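Local coordinates for protein uncharacterized conserved (Bdellovibrio bacteriovorus, PDB 7O21) that probably trims peptidoglycan as an LD-carboxypeptidase of the YkuD family, an editing of the cell wall linked to the curvature of this predatory bacterium, at residues I73-G78 with P143-S148; F114-P119 with S131-H136; Q32-E37 with H248-Y253. One frame throughout, in Å; residues are numbered along the deposited sequence.

Interaction 1: I73-G78 with P143-S148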
loop_
_atom_site.group_PDB
_atom_site.type_symbol
_atom_site.label_atom_id
_atom_site.label_comp_id
_atom_site.label_asym_id
_atom_site.label_seq_id
_atom_site.Cartn_x
_atom_site.Cartn_y
_atom_site.Cartn_z
ATOM N N ILE A 73 6.978 -9.705 22.162
ATOM C CA ILE A 73 6.117 -10.014 21.032
ATOM C C ILE A 73 4.809 -10.597 21.540
ATOM O O ILE A 73 4.801 -11.451 22.438
ATOM C CB ILE A 73 6.806 -10.998 20.073
ATOM C CG1 ILE A 73 8.152 -10.433 19.622
ATOM C CG2 ILE A 73 5.884 -11.314 18.902
ATOM C CD1 ILE A 73 8.065 -9.194 18.741
ATOM N N GLY A 74 3.700 -10.138 20.960
ATOM C CA GLY A 74 2.408 -10.684 21.333
ATOM C C GLY A 74 2.283 -12.139 20.926
ATOM O O GLY A 74 2.832 -12.579 19.915
ATOM N N LYS A 75 1.538 -12.894 21.734
ATOM C CA LYS A 75 1.405 -14.330 21.543
ATOM C C LYS A 75 -0.027 -14.798 21.319
ATOM O O LYS A 75 -0.246 -16.002 21.142
ATOM C CB LYS A 75 1.990 -15.074 22.751
ATOM C CG LYS A 75 3.495 -14.981 22.882
ATOM C CD LYS A 75 3.987 -15.889 23.990
ATOM C CE LYS A 75 5.493 -16.096 23.925
ATOM N NZ LYS A 75 6.175 -15.595 25.154
ATOM N N MET A 76 -0.999 -13.895 21.303
ATOM C CA MET A 76 -2.405 -14.274 21.337
ATOM C C MET A 76 -2.966 -14.472 19.935
ATOM O O MET A 76 -2.544 -13.824 18.974
ATOM C CB MET A 76 -3.219 -13.200 22.058
ATOM C CG MET A 76 -2.971 -13.146 23.555
ATOM S SD MET A 76 -3.526 -14.651 24.378
ATOM C CE MET A 76 -5.303 -14.468 24.227
ATOM N N GLY A 77 -3.938 -15.378 19.835
ATOM C CA GLY A 77 -4.657 -15.593 18.590
ATOM C C GLY A 77 -3.795 -16.060 17.441
ATOM O O GLY A 77 -4.094 -15.747 16.283
ATOM N N GLY A 78 -2.731 -16.804 17.724
ATOM C CA GLY A 78 -1.836 -17.276 16.683
ATOM C C GLY A 78 -2.405 -18.408 15.852
ATOM O O GLY A 78 -2.133 -19.579 16.116
ATOM N N PRO A 143 0.616 -8.479 30.890
ATOM C CA PRO A 143 1.883 -8.750 30.280
ATOM C C PRO A 143 1.911 -8.261 28.828
ATOM O O PRO A 143 0.959 -8.263 28.195
ATOM C CB PRO A 143 1.966 -10.282 30.231
ATOM C CG PRO A 143 0.783 -10.790 30.980
ATOM C CD PRO A 143 -0.187 -9.650 31.136
ATOM N N LEU A 144 3.095 -7.884 28.393
ATOM C CA LEU A 144 3.291 -7.479 27.002
ATOM C C LEU A 144 2.872 -8.574 26.022
ATOM O O LEU A 144 2.402 -8.272 24.919
ATOM C CB LEU A 144 4.752 -7.083 26.796
ATOM C CG LEU A 144 5.260 -5.881 27.594
ATOM C CD1 LEU A 144 6.709 -5.602 27.227
ATOM C CD2 LEU A 144 4.387 -4.647 27.334
ATOM N N THR A 145 3.014 -9.844 26.411
ATOM C CA THR A 145 2.698 -10.963 25.532
ATOM C C THR A 145 1.200 -11.163 25.339
ATOM O O THR A 145 0.808 -12.023 24.540
ATOM C CB THR A 145 3.337 -12.242 26.072
ATOM O OG1 THR A 145 3.119 -12.315 27.485
ATOM C CG2 THR A 145 4.835 -12.227 25.823
ATOM N N ARG A 146 0.357 -10.393 26.026
ATOM C CA ARG A 146 -1.060 -10.463 25.693
ATOM C C ARG A 146 -1.381 -9.877 24.321
ATOM O O ARG A 146 -2.497 -10.075 23.832
ATOM C CB ARG A 146 -1.913 -9.821 26.782
ATOM C CG ARG A 146 -3.366 -10.245 26.698
ATOM C CD ARG A 146 -4.152 -9.789 27.907
ATOM N NE ARG A 146 -3.803 -10.517 29.125
ATOM C CZ ARG A 146 -4.508 -10.439 30.250
ATOM N NH1 ARG A 146 -5.584 -9.670 30.288
ATOM N NH2 ARG A 146 -4.143 -11.119 31.326
ATOM N N GLY A 147 -0.440 -9.187 23.685
ATOM C CA GLY A 147 -0.670 -8.676 22.342
ATOM C C GLY A 147 -0.964 -9.784 21.348
ATOM O O GLY A 147 -0.701 -10.967 21.567
ATOM N N SER A 148 -1.523 -9.372 20.212
ATOM C CA SER A 148 -1.831 -10.316 19.151
ATOM C C SER A 148 -0.537 -10.836 18.543
ATOM O O SER A 148 0.492 -10.154 18.541
ATOM C CB SER A 148 -2.682 -9.639 18.072
ATOM O OG SER A 148 -2.642 -10.345 16.842
#
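M76 meets the turn 143-148 with the inner half of its side chain. Its CB lies 3.4 Å from G147 O, and CG, anti to the carbonyl carbon (chi1 -71°), lands 3.1 Å from R146 O, a close approach of a methylene to a carbonyl oxygen. Beyond CG the chain bends at both chi2 and chi3, which turns SD and CE away from the turn.

The backbone does the gripping. The short 3-10 segment 144-146 presents T145 O to K75 N (3.0 Å), with the donor tilted 29° from the carbonyl plane. One step on, M76 N binds G147 O in the carbonyl plane at 3.0 Å, part of a single bridge between M76 and S148. G74 packs directly on G147, the two CA atoms 3.8 Å apart, and its CA also makes a CA-H...O contact with S148 O. Alongside, K75 and T145 run in the same direction, and T145 CG2 sits 3.5 Å from I73 O and 3.7 Å from K75 NZ.

The contact thus ties the end of strand 62-73 to the loop that leads into strand 152-153. G74 continues the backbone pairing with G150 and C151, the predicted nucleophile, while L144 leans on V153 and I73 on V152, placing the turn beside the predicted catalytic centre.

Interaction 2: F114-P119 with S131-H136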
loop_
_atom_site.group_PDB
_atom_site.type_symbol
_atom_site.label_atom_id
_atom_site.label_comp_id
_atom_site.label_asym_id
_atom_site.label_seq_id
_atom_site.Cartn_x
_atom_site.Cartn_y
_atom_site.Cartn_z
ATOM N N PHE A 114 1.412 1.928 16.076
ATOM C CA PHE A 114 1.964 2.286 14.781
ATOM C C PHE A 114 1.875 1.068 13.881
ATOM O O PHE A 114 2.311 -0.021 14.266
ATOM C CB PHE A 114 3.419 2.726 14.918
ATOM C CG PHE A 114 3.582 4.008 15.668
ATOM C CD1 PHE A 114 3.737 3.997 17.052
ATOM C CD2 PHE A 114 3.562 5.231 15.002
ATOM C CE1 PHE A 114 3.873 5.177 17.756
ATOM C CE2 PHE A 114 3.694 6.421 15.711
ATOM C CZ PHE A 114 3.850 6.390 17.090
ATOM N N THR A 115 1.285 1.248 12.700
ATOM C CA THR A 115 1.175 0.132 11.778
ATOM C C THR A 115 2.478 -0.023 11.007
ATOM O O THR A 115 3.298 0.899 10.934
ATOM C CB THR A 115 0.028 0.378 10.799
ATOM O OG1 THR A 115 0.366 1.490 9.949
ATOM C CG2 THR A 115 -1.272 0.691 11.557
ATOM N N THR A 116 2.644 -1.189 10.400
ATOM C CA THR A 116 3.801 -1.457 9.553
ATOM C C THR A 116 3.360 -1.758 8.122
ATOM O O THR A 116 2.162 -1.805 7.796
ATOM C CB THR A 116 4.618 -2.642 10.076
ATOM O OG1 THR A 116 3.897 -3.867 9.850
ATOM C CG2 THR A 116 4.976 -2.485 11.569
ATOM N N ASN A 117 4.349 -1.964 7.255
ATOM C CA ASN A 117 4.101 -2.413 5.893
ATOM C C ASN A 117 4.130 -3.931 5.768
ATOM O O ASN A 117 4.216 -4.440 4.646
ATOM C CB ASN A 117 5.085 -1.760 4.914
ATOM C CG ASN A 117 6.522 -2.198 5.154
ATOM O OD1 ASN A 117 6.941 -2.360 6.279
ATOM N ND2 ASN A 117 7.271 -2.423 4.067
ATOM N N TYR A 118 4.075 -4.669 6.872
ATOM C CA TYR A 118 3.984 -6.118 6.759
ATOM C C TYR A 118 2.679 -6.495 6.067
ATOM O O TYR A 118 1.617 -5.973 6.423
ATOM C CB TYR A 118 4.020 -6.795 8.134
ATOM C CG TYR A 118 3.808 -8.292 8.025
ATOM C CD1 TYR A 118 4.885 -9.146 7.844
ATOM C CD2 TYR A 118 2.531 -8.846 8.067
ATOM C CE1 TYR A 118 4.704 -10.517 7.717
ATOM C CE2 TYR A 118 2.343 -10.212 7.944
ATOM C CZ TYR A 118 3.435 -11.038 7.773
ATOM O OH TYR A 118 3.274 -12.402 7.644
ATOM N N PRO A 119 2.705 -7.430 5.106
ATOM C CA PRO A 119 3.874 -8.158 4.599
ATOM C C PRO A 119 4.621 -7.345 3.535
ATOM O O PRO A 119 3.986 -6.732 2.671
ATOM C CB PRO A 119 3.244 -9.407 3.970
ATOM C CG PRO A 119 1.897 -8.919 3.488
ATOM C CD PRO A 119 1.444 -7.948 4.548
ATOM N N SER A 131 -1.060 -12.731 10.229
ATOM C CA SER A 131 -1.754 -11.547 10.705
ATOM C C SER A 131 -0.818 -10.341 10.706
ATOM O O SER A 131 0.410 -10.471 10.710
ATOM C CB SER A 131 -2.330 -11.782 12.104
ATOM O OG SER A 131 -1.478 -12.610 12.878
ATOM N N GLY A 132 -1.421 -9.151 10.704
ATOM C CA GLY A 132 -0.647 -7.927 10.602
ATOM C C GLY A 132 0.295 -7.724 11.775
ATOM O O GLY A 132 0.169 -8.336 12.840
ATOM N N ILE A 133 1.265 -6.836 11.566
ATOM C CA ILE A 133 2.255 -6.493 12.581
ATOM C C ILE A 133 2.129 -5.009 12.865
ATOM O O ILE A 133 2.270 -4.184 11.951
ATOM C CB ILE A 133 3.687 -6.817 12.126
ATOM C CG1 ILE A 133 3.822 -8.299 11.780
ATOM C CG2 ILE A 133 4.694 -6.427 13.196
ATOM C CD1 ILE A 133 5.238 -8.703 11.436
ATOM N N TRP A 134 1.912 -4.672 14.139
ATOM C CA TRP A 134 1.933 -3.309 14.636
ATOM C C TRP A 134 2.944 -3.228 15.770
ATOM O O TRP A 134 3.267 -4.231 16.415
ATOM C CB TRP A 134 0.580 -2.921 15.251
ATOM C CG TRP A 134 -0.569 -2.712 14.302
ATOM C CD1 TRP A 134 -0.573 -2.882 12.951
ATOM C CD2 TRP A 134 -1.883 -2.276 14.660
ATOM N NE1 TRP A 134 -1.823 -2.590 12.441
ATOM C CE2 TRP A 134 -2.642 -2.208 13.474
ATOM C CE3 TRP A 134 -2.495 -1.939 15.875
ATOM C CZ2 TRP A 134 -3.980 -1.804 13.463
ATOM C CZ3 TRP A 134 -3.821 -1.547 15.865
ATOM C CH2 TRP A 134 -4.550 -1.474 14.666
ATOM N N LEU A 135 3.404 -2.007 16.036
ATOM C CA LEU A 135 4.101 -1.671 17.274
ATOM C C LEU A 135 3.095 -0.933 18.153
ATOM O O LEU A 135 2.537 0.083 17.728
ATOM C CB LEU A 135 5.291 -0.762 16.963
ATOM C CG LEU A 135 5.893 -0.003 18.150
ATOM C CD1 LEU A 135 6.634 -0.911 19.156
ATOM C CD2 LEU A 135 6.829 1.066 17.612
ATOM N N HIS A 136 2.800 -1.469 19.335
ATOM C CA HIS A 136 1.757 -0.840 20.139
ATOM C C HIS A 136 2.024 -1.055 21.618
ATOM O O HIS A 136 3.029 -1.644 22.009
ATOM C CB HIS A 136 0.351 -1.307 19.727
ATOM C CG HIS A 136 0.078 -2.758 19.976
ATOM N ND1 HIS A 136 -0.201 -3.262 21.233
ATOM C CD2 HIS A 136 -0.009 -3.808 19.123
ATOM C CE1 HIS A 136 -0.431 -4.561 21.140
ATOM N NE2 HIS A 136 -0.320 -4.916 19.869
HETATM O O HOH W 1 0.249 -2.967 9.555
HETATM O O HOH W 2 0.755 -5.519 9.025
#
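F114 and L135 form the hydrogen-bonded pair of a short antiparallel ladder between strands 113-116 and 134-136, buried in the sheet of the L,D-transpeptidase (YkuD) domain. F114 N reaches L135 O at 2.7 Å, and L135 N returns to F114 O at 2.9 Å. The next pair, T115 with W134, is non-hydrogen-bonded, and here side chains do the work. T115 and W134 lie alongside each other, and the CG2 branch of T115 settles over one face of the five-membered indole ring, 3.8 Å from its centroid, a CH-pi contact. T115 OG1 is bound by E97 N of strand 91-99.

Next along the chain, T116 OG1 takes over. Standing between its own backbone N and carbonyl carbon (chi1 72°), it donates to I133 O at 2.7 Å and accepts from Y118 N, which closes an ST turn. T116 N adds a weak bond to the same carbonyl. The turn brings Y118 across I133 at about a right angle: I133 CD1 lies over one ring face, 4.0 Å from the centroid, while P119 CB covers the opposite face. Y118 OH is held by G130 N. A water bridges Y118 O and I133 N.

On the face opposite T115 and W134, F114 and L135 pack against I159 of helix 156-163. The ladder leads directly into H136, the predicted proton donor/acceptor, whose backbone bonds to V152 and V154 and whose side chain touches C151, the predicted nucleophile; Y109 meets the rings of both H136 and W134. The chemistry implies that I133 O is held mainly by the T116 hydroxyl, with T116 N a weak second donor, while the water separately links I133 N to Y118 O.

Interaction 3: Q32-E37 with H248-Y253; sequences QISETE and HLSQPY
Q32 and Q251 exchange side-chain bonds to backbone carbonyls across the contact: Q32 NE2 donates to a lone pair of P252 O at 3.1 Å, and Q251 NE2 reaches I33 O at 2.8 Å, nearly in line with the carbonyl bond. Each acceptor lies in the plane of the donating amide, which fixes how the amide is rotated. Both chains are extended beyond CG, and their amide planes stack, 28° apart. Outside the pair, Q32 OE1 accepts from R191 and Q251 NE2 also binds G60 O.

Q251 O is gripped twice, by S34 OG at 3.0 Å and by E35 N at 3.2 Å, the latter tilted from the carbonyl plane. S34 OG in turn accepts from T36 N, forming an ST turn. Q251 N points almost straight at E35 OE2 (2.8 Å, 174° at the hydrogen), on the anti side of the carboxylate but tilted out of its plane. A chi1 of 71° carries the extended E35 chain across Q251 and so brings OE2 to that N-H, with the carboxylate nearly parallel to the Q251 amide. Two hydroxyls, T36 OG1 and S250 OG, share a bond of 2.7 Å.

Strand 30-32 is an outer strand of the five-stranded antiparallel sheet of the NTF2-like domain, pairing with strand 246-257; here its chain leaves the sheet on its way to strand 42-47 of the catalytic domain.

The apolar and aromatic contacts gather at Y253. In one of its two conformers, S34 CB sits over one face of the ring, 4.0 Å from the centroid, with S34 N over that same face; I33 CG2 approaches CE1 obliquely, and the phenol OH is bound by S40 N.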
loop_
_atom_site.group_PDB
_atom_site.type_symbol
_atom_site.label_atom_id
_atom_site.label_comp_id
_atom_site.label_asym_id
_atom_site.label_seq_id
_atom_site.Cartn_x
_atom_site.Cartn_y
_atom_site.Cartn_z
ATOM N N GLN A 32 23.918 0.870 7.805
ATOM C CA GLN A 32 24.018 2.297 7.513
ATOM C C GLN A 32 22.612 2.877 7.486
ATOM O O GLN A 32 21.659 2.191 7.110
ATOM C CB GLN A 32 24.681 2.519 6.143
ATOM C CG GLN A 32 25.203 3.936 5.911
ATOM C CD GLN A 32 26.175 3.992 4.752
ATOM O OE1 GLN A 32 27.386 4.115 4.948
ATOM N NE2 GLN A 32 25.656 3.866 3.543
ATOM N N ILE A 33 22.492 4.145 7.900
ATOM C CA ILE A 33 21.244 4.900 7.825
ATOM C C ILE A 33 21.406 5.961 6.742
ATOM O O ILE A 33 22.493 6.531 6.575
ATOM C CB ILE A 33 20.899 5.502 9.206
ATOM C CG1 ILE A 33 20.619 4.363 10.189
ATOM C CG2 ILE A 33 19.692 6.437 9.134
ATOM C CD1 ILE A 33 20.490 4.800 11.639
ATOM N N SER A 34 20.355 6.186 5.961
ATOM C CA SER A 34 20.497 7.092 4.827
ATOM C C SER A 34 20.704 8.526 5.309
ATOM O O SER A 34 20.164 8.945 6.338
ATOM C CB SER A 34 19.276 7.021 3.917
ATOM O OG SER A 34 19.292 8.101 3.002
ATOM N N GLU A 35 21.509 9.280 4.551
ATOM C CA GLU A 35 21.696 10.702 4.840
ATOM C C GLU A 35 20.513 11.555 4.389
ATOM O O GLU A 35 20.449 12.744 4.743
ATOM C CB GLU A 35 22.956 11.232 4.154
ATOM C CG GLU A 35 22.805 11.331 2.637
ATOM C CD GLU A 35 24.080 11.803 1.953
ATOM O OE1 GLU A 35 24.774 12.671 2.523
ATOM O OE2 GLU A 35 24.404 11.304 0.855
ATOM N N THR A 36 19.582 10.998 3.616
ATOM C CA THR A 36 18.521 11.794 3.004
ATOM C C THR A 36 17.487 12.209 4.058
ATOM O O THR A 36 16.834 11.360 4.672
ATOM C CB THR A 36 17.884 10.996 1.863
ATOM O OG1 THR A 36 18.845 10.827 0.811
ATOM C CG2 THR A 36 16.661 11.703 1.309
ATOM N N GLU A 37 17.324 13.516 4.262
ATOM C CA GLU A 37 16.472 13.995 5.348
ATOM C C GLU A 37 14.982 13.773 5.091
ATOM O O GLU A 37 14.190 13.822 6.040
ATOM C CB GLU A 37 16.846 15.443 5.713
ATOM C CG GLU A 37 18.297 15.489 6.152
ATOM C CD GLU A 37 18.814 16.850 6.585
ATOM O OE1 GLU A 37 18.041 17.825 6.653
ATOM O OE2 GLU A 37 20.031 16.934 6.855
ATOM N N HIS A 248 23.553 8.860 -9.635
ATOM C CA HIS A 248 24.089 9.265 -8.345
ATOM C C HIS A 248 23.137 8.824 -7.244
ATOM O O HIS A 248 21.915 8.957 -7.379
ATOM C CB HIS A 248 24.304 10.778 -8.306
ATOM C CG HIS A 248 25.385 11.248 -9.232
ATOM N ND1 HIS A 248 25.237 12.336 -10.064
ATOM C CD2 HIS A 248 26.628 10.763 -9.465
ATOM C CE1 HIS A 248 26.343 12.505 -10.767
ATOM N NE2 HIS A 248 27.204 11.564 -10.421
ATOM N N LEU A 249 23.704 8.286 -6.165
ATOM C CA LEU A 249 22.929 7.757 -5.051
ATOM C C LEU A 249 23.340 8.473 -3.778
ATOM O O LEU A 249 24.537 8.576 -3.485
ATOM C CB LEU A 249 23.217 6.266 -4.864
ATOM C CG LEU A 249 23.148 5.376 -6.103
ATOM C CD1 LEU A 249 23.510 3.934 -5.756
ATOM C CD2 LEU A 249 21.769 5.465 -6.686
ATOM N N SER A 250 22.358 8.952 -3.016
ATOM C CA SER A 250 22.675 9.449 -1.688
ATOM C C SER A 250 23.127 8.296 -0.797
ATOM O O SER A 250 22.874 7.117 -1.071
ATOM C CB SER A 250 21.459 10.139 -1.071
ATOM O OG SER A 250 20.474 9.191 -0.666
ATOM N N GLN A 251 23.825 8.641 0.265
ATOM C CA GLN A 251 24.238 7.615 1.202
ATOM C C GLN A 251 23.019 6.782 1.597
ATOM O O GLN A 251 22.031 7.341 2.091
ATOM C CB GLN A 251 24.854 8.245 2.443
ATOM C CG GLN A 251 25.134 7.235 3.526
ATOM C CD GLN A 251 25.660 7.906 4.763
ATOM O OE1 GLN A 251 26.703 8.563 4.728
ATOM N NE2 GLN A 251 24.942 7.753 5.868
ATOM N N PRO A 252 23.030 5.471 1.362
ATOM C CA PRO A 252 21.817 4.670 1.526
ATOM C C PRO A 252 21.625 4.092 2.922
ATOM O O PRO A 252 22.556 3.965 3.720
ATOM C CB PRO A 252 22.053 3.514 0.541
ATOM C CG PRO A 252 23.526 3.327 0.584
ATOM C CD PRO A 252 24.092 4.727 0.662
ATOM N N TYR A 253 20.355 3.773 3.223
ATOM C CA TYR A 253 20.057 2.760 4.230
ATOM C C TYR A 253 20.583 1.434 3.701
ATOM O O TYR A 253 20.412 1.107 2.525
ATOM C CB TYR A 253 18.545 2.538 4.407
ATOM C CG TYR A 253 17.691 3.544 5.159
ATOM C CD1 TYR A 253 17.746 3.676 6.543
ATOM C CD2 TYR A 253 16.749 4.294 4.479
ATOM C CE1 TYR A 253 16.914 4.586 7.211
ATOM C CE2 TYR A 253 15.938 5.185 5.128
ATOM C CZ TYR A 253 16.002 5.314 6.485
ATOM O OH TYR A 253 15.168 6.237 7.085
#

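Interactions 1 and 2 belong to the catalytic domain and touch: G147 CA packs on H136 CE1, with centres about 13 Å apart. They share the mixed sheet, where strand 152-153 lies between strands 62-73 and 134-136 and follows C151 in the chain; interaction 2 holds H136, and interaction 1 lies beside it and C151. Interaction 3 stands on the opposite side of the chain's centre, its centre about 24 Å from that of interaction 2 and 35 Å from that of interaction 1. Along the chain the segments enclose one another: interaction 3 outermost, then 1, then 2. An N-terminal segment thereby joins the C-terminal NTF2-like sheet before the chain enters the catalytic domain, linking the two domains.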